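Local coordinates for protein glycoside Hydrolase (Bacteroides uniformis, PDB 5T9X) that probably hydrolyses glycosidic bonds in agarose or related red-algal galactans, as a family 16 glycoside hydrolase of a human gut symbiont, at residues G86-E89 with K90-D94. Residues are numbered along the deposited sequence; the frame is centred on the assembly and turned at random.
Sequences GNFE and KKWTD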
ATOM      1  N   GLY A  86      -5.220 -22.567   1.548  1.00 52.89           N
ATOM      2  CA  GLY A  86      -5.406 -22.949   2.940  1.00 49.53           C
ATOM      3  C   GLY A  86      -5.743 -21.767   3.825  1.00 46.09           C
ATOM      4  O   GLY A  86      -6.843 -21.224   3.743  1.00 47.09           O
ATOM      5  N   ASN A  87      -4.785 -21.352   4.646  1.00 42.57           N
ATOM      6  CA  ASN A  87      -5.037 -20.300   5.646  1.00 44.09           C
ATOM      7  C   ASN A  87      -5.178 -18.889   5.094  1.00 39.49           C
ATOM      8  O   ASN A  87      -5.868 -18.072   5.690  1.00 35.62           O
ATOM      9  CB  ASN A  87      -3.955 -20.286   6.722  1.00 47.09           C
ATOM     10  CG  ASN A  87      -4.219 -21.297   7.817  1.00 48.22           C
ATOM     11  OD1 ASN A  87      -4.741 -22.379   7.550  1.00 48.54           O
ATOM     12  ND2 ASN A  87      -3.884 -20.937   9.060  1.00 45.50           N
ATOM     13  N   PHE A  88      -4.480 -18.614   3.995  1.00 35.79           N
ATOM     14  CA  PHE A  88      -4.604 -17.373   3.220  1.00 34.63           C
ATOM     15  C   PHE A  88      -6.061 -17.096   2.806  1.00 34.16           C
ATOM     16  O   PHE A  88      -6.569 -16.006   3.007  1.00 32.36           O
ATOM     17  CB  PHE A  88      -3.677 -17.476   1.985  1.00 33.39           C
ATOM     18  CG  PHE A  88      -3.704 -16.290   1.095  1.00 30.87           C
ATOM     19  CD1 PHE A  88      -2.864 -15.210   1.338  1.00 29.08           C
ATOM     20  CD2 PHE A  88      -4.568 -16.253  -0.003  1.00 30.56           C
ATOM     21  CE1 PHE A  88      -2.900 -14.099   0.520  1.00 28.66           C
ATOM     22  CE2 PHE A  88      -4.597 -15.150  -0.833  1.00 28.74           C
ATOM     23  CZ  PHE A  88      -3.760 -14.070  -0.565  1.00 29.38           C
ATOM     24  N   GLU A  89      -6.724 -18.119   2.276  1.00 36.24           N
ATOM     25  CA  GLU A  89      -8.099 -18.038   1.800  1.00 38.34           C
ATOM     26  C   GLU A  89      -9.121 -17.647   2.858  1.00 35.32           C
ATOM     27  O   GLU A  89     -10.231 -17.282   2.509  1.00 33.94           O
ATOM     28  CB  GLU A  89      -8.485 -19.383   1.164  1.00 46.71           C
ATOM     29  CG  GLU A  89      -9.886 -19.457   0.557  1.00 58.10           C
ATOM     30  CD  GLU A  89     -10.041 -20.505  -0.555  1.00 69.28           C
ATOM     31  OE1 GLU A  89      -9.206 -21.448  -0.656  1.00 74.96           O
ATOM     32  OE2 GLU A  89     -11.014 -20.378  -1.350  1.00 72.69           O
ATOM     33  N   LYS A  90      -8.786 -17.733   4.142  1.00 36.20           N
ATOM     34  CA  LYS A  90      -9.742 -17.357   5.185  1.00 38.71           C
ATOM     35  C   LYS A  90      -9.885 -15.855   5.356  1.00 34.82           C
ATOM     36  O   LYS A  90     -10.875 -15.408   5.955  1.00 35.05           O
ATOM     37  CB  LYS A  90      -9.363 -17.961   6.535  1.00 45.81           C
ATOM     38  CG  LYS A  90      -9.402 -19.479   6.592  1.00 53.51           C
ATOM     39  CD  LYS A  90      -8.591 -19.978   7.778  1.00 60.67           C
ATOM     40  CE  LYS A  90      -8.723 -21.484   7.943  1.00 67.06           C
ATOM     41  NZ  LYS A  90      -7.809 -21.979   9.008  1.00 69.66           N
ATOM     42  N   LYS A  91      -8.894 -15.085   4.886  1.00 29.83           N
ATOM     43  CA  LYS A  91      -8.904 -13.624   5.043  1.00 28.62           C
ATOM     44  C   LYS A  91      -8.605 -12.792   3.807  1.00 24.94           C
ATOM     45  O   LYS A  91      -8.767 -11.582   3.853  1.00 23.10           O
ATOM     46  CB  LYS A  91      -7.923 -13.230   6.159  1.00 29.32           C
ATOM     47  CG  LYS A  91      -8.345 -13.755   7.511  1.00 30.26           C
ATOM     48  CD  LYS A  91      -7.229 -13.635   8.518  1.00 31.41           C
ATOM     49  CE  LYS A  91      -7.660 -14.226   9.842  1.00 29.91           C
ATOM     50  NZ  LYS A  91      -6.786 -13.656  10.878  1.00 31.27           N
ATOM     51  N   TRP A  92      -8.165 -13.422   2.727  1.00 23.40           N
ATOM     52  CA  TRP A  92      -7.555 -12.720   1.606  1.00 23.11           C
ATOM     53  C   TRP A  92      -7.915 -13.389   0.303  1.00 23.24           C
ATOM     54  O   TRP A  92      -8.195 -14.576   0.291  1.00 27.00           O
ATOM     55  CB  TRP A  92      -6.034 -12.719   1.744  1.00 22.90           C
ATOM     56  CG  TRP A  92      -5.508 -12.175   3.040  1.00 23.62           C
ATOM     57  CD1 TRP A  92      -5.001 -12.893   4.075  1.00 23.69           C
ATOM     58  CD2 TRP A  92      -5.426 -10.802   3.434  1.00 24.50           C
ATOM     59  NE1 TRP A  92      -4.615 -12.065   5.089  1.00 23.38           N
ATOM     60  CE2 TRP A  92      -4.851 -10.771   4.719  1.00 24.87           C
ATOM     61  CE3 TRP A  92      -5.767  -9.594   2.821  1.00 24.85           C
ATOM     62  CZ2 TRP A  92      -4.623  -9.574   5.420  1.00 26.57           C
ATOM     63  CZ3 TRP A  92      -5.546  -8.398   3.518  1.00 25.80           C
ATOM     64  CH2 TRP A  92      -4.971  -8.399   4.802  1.00 26.09           C
ATOM     65  N   THR A  93      -7.952 -12.624  -0.783  1.00 23.11           N
ATOM     66  CA  THR A  93      -7.907 -13.182  -2.132  1.00 23.80           C
ATOM     67  C   THR A  93      -6.610 -12.729  -2.790  1.00 24.99           C
ATOM     68  O   THR A  93      -6.073 -11.682  -2.434  1.00 26.94           O
ATOM     69  CB  THR A  93      -9.083 -12.715  -2.999  1.00 24.97           C
ATOM     70  OG1 THR A  93      -8.987 -11.303  -3.236  1.00 26.66           O
ATOM     71  CG2 THR A  93     -10.416 -13.066  -2.355  1.00 24.42           C
ATOM     72  N   ASP A  94      -6.112 -13.516  -3.747  1.00 25.21           N
ATOM     73  CA  ASP A  94      -4.823 -13.225  -4.432  1.00 26.06           C
ATOM     74  C   ASP A  94      -4.984 -12.441  -5.758  1.00 24.42           C
ATOM     75  O   ASP A  94      -4.257 -12.678  -6.734  1.00 23.00           O
ATOM     76  CB  ASP A  94      -3.978 -14.525  -4.633  1.00 27.67           C
ATOM     77  CG  ASP A  94      -4.768 -15.671  -5.286  1.00 28.71           C
ATOM     78  OD1 ASP A  94      -5.948 -15.454  -5.650  1.00 29.34           O
ATOM     79  OD2 ASP A  94      -4.220 -16.800  -5.394  1.00 32.93           O
TER
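Phe88 and Trp92 meet across a tight bend in which residues 87-89 take helical backbone angles before the chain straightens into the short strand 92-93. The bend is a type I beta-turn over Phe88-Lys91, overlapping a weakly bonded turn over Asn87-Lys90. The carbonyl oxygen of Phe88 lies inside it and faces two successive amides. Lys91 N reaches Phe88 O at 3.1 Å with a nearly straight N-H, coming from above the carbonyl plane, whereas the bond from Trp92 N to the same oxygen is weak and strongly bent (127°). One residue earlier, Lys90 N makes a weak bond to Asn87 O.

The Phe88 ring reaches forward along the strand that follows, as far as Asp94, because a chi1 of 180° swings CG away from the backbone N. Trp92 CB sits over one face as a CH-pi contact, 3.7 Å from the ring centroid. The indole itself is displaced from that face: its five-membered ring and the phenyl ring lie obliquely, planes at 31°. Past the far rim of the phenyl ring runs the following backbone, Asp94 N lying in the ring plane 3.7 Å from Phe88 CE2. On the outer side, the extended Lys90 chain runs beside Asn87 and brings NZ to OD1 of Asn87 at 3.4 Å, a weak and exposed bond.

Val152 of strand 140-154 and Ile113 and Val115 of strand 113-116 also pack on Phe88, while Trp92 NE1 bonds Asp74 and Asp94 forms a salt bridge with Arg110. The bend thus leads into an edge of the beta-sandwich, where strand 92-93 pairs antiparallel with 140-154. One good and one weak N-H grip Phe88 O, tying the turn to the start of the strand, while Trp92 CB covers a face of the buried phenyl ring.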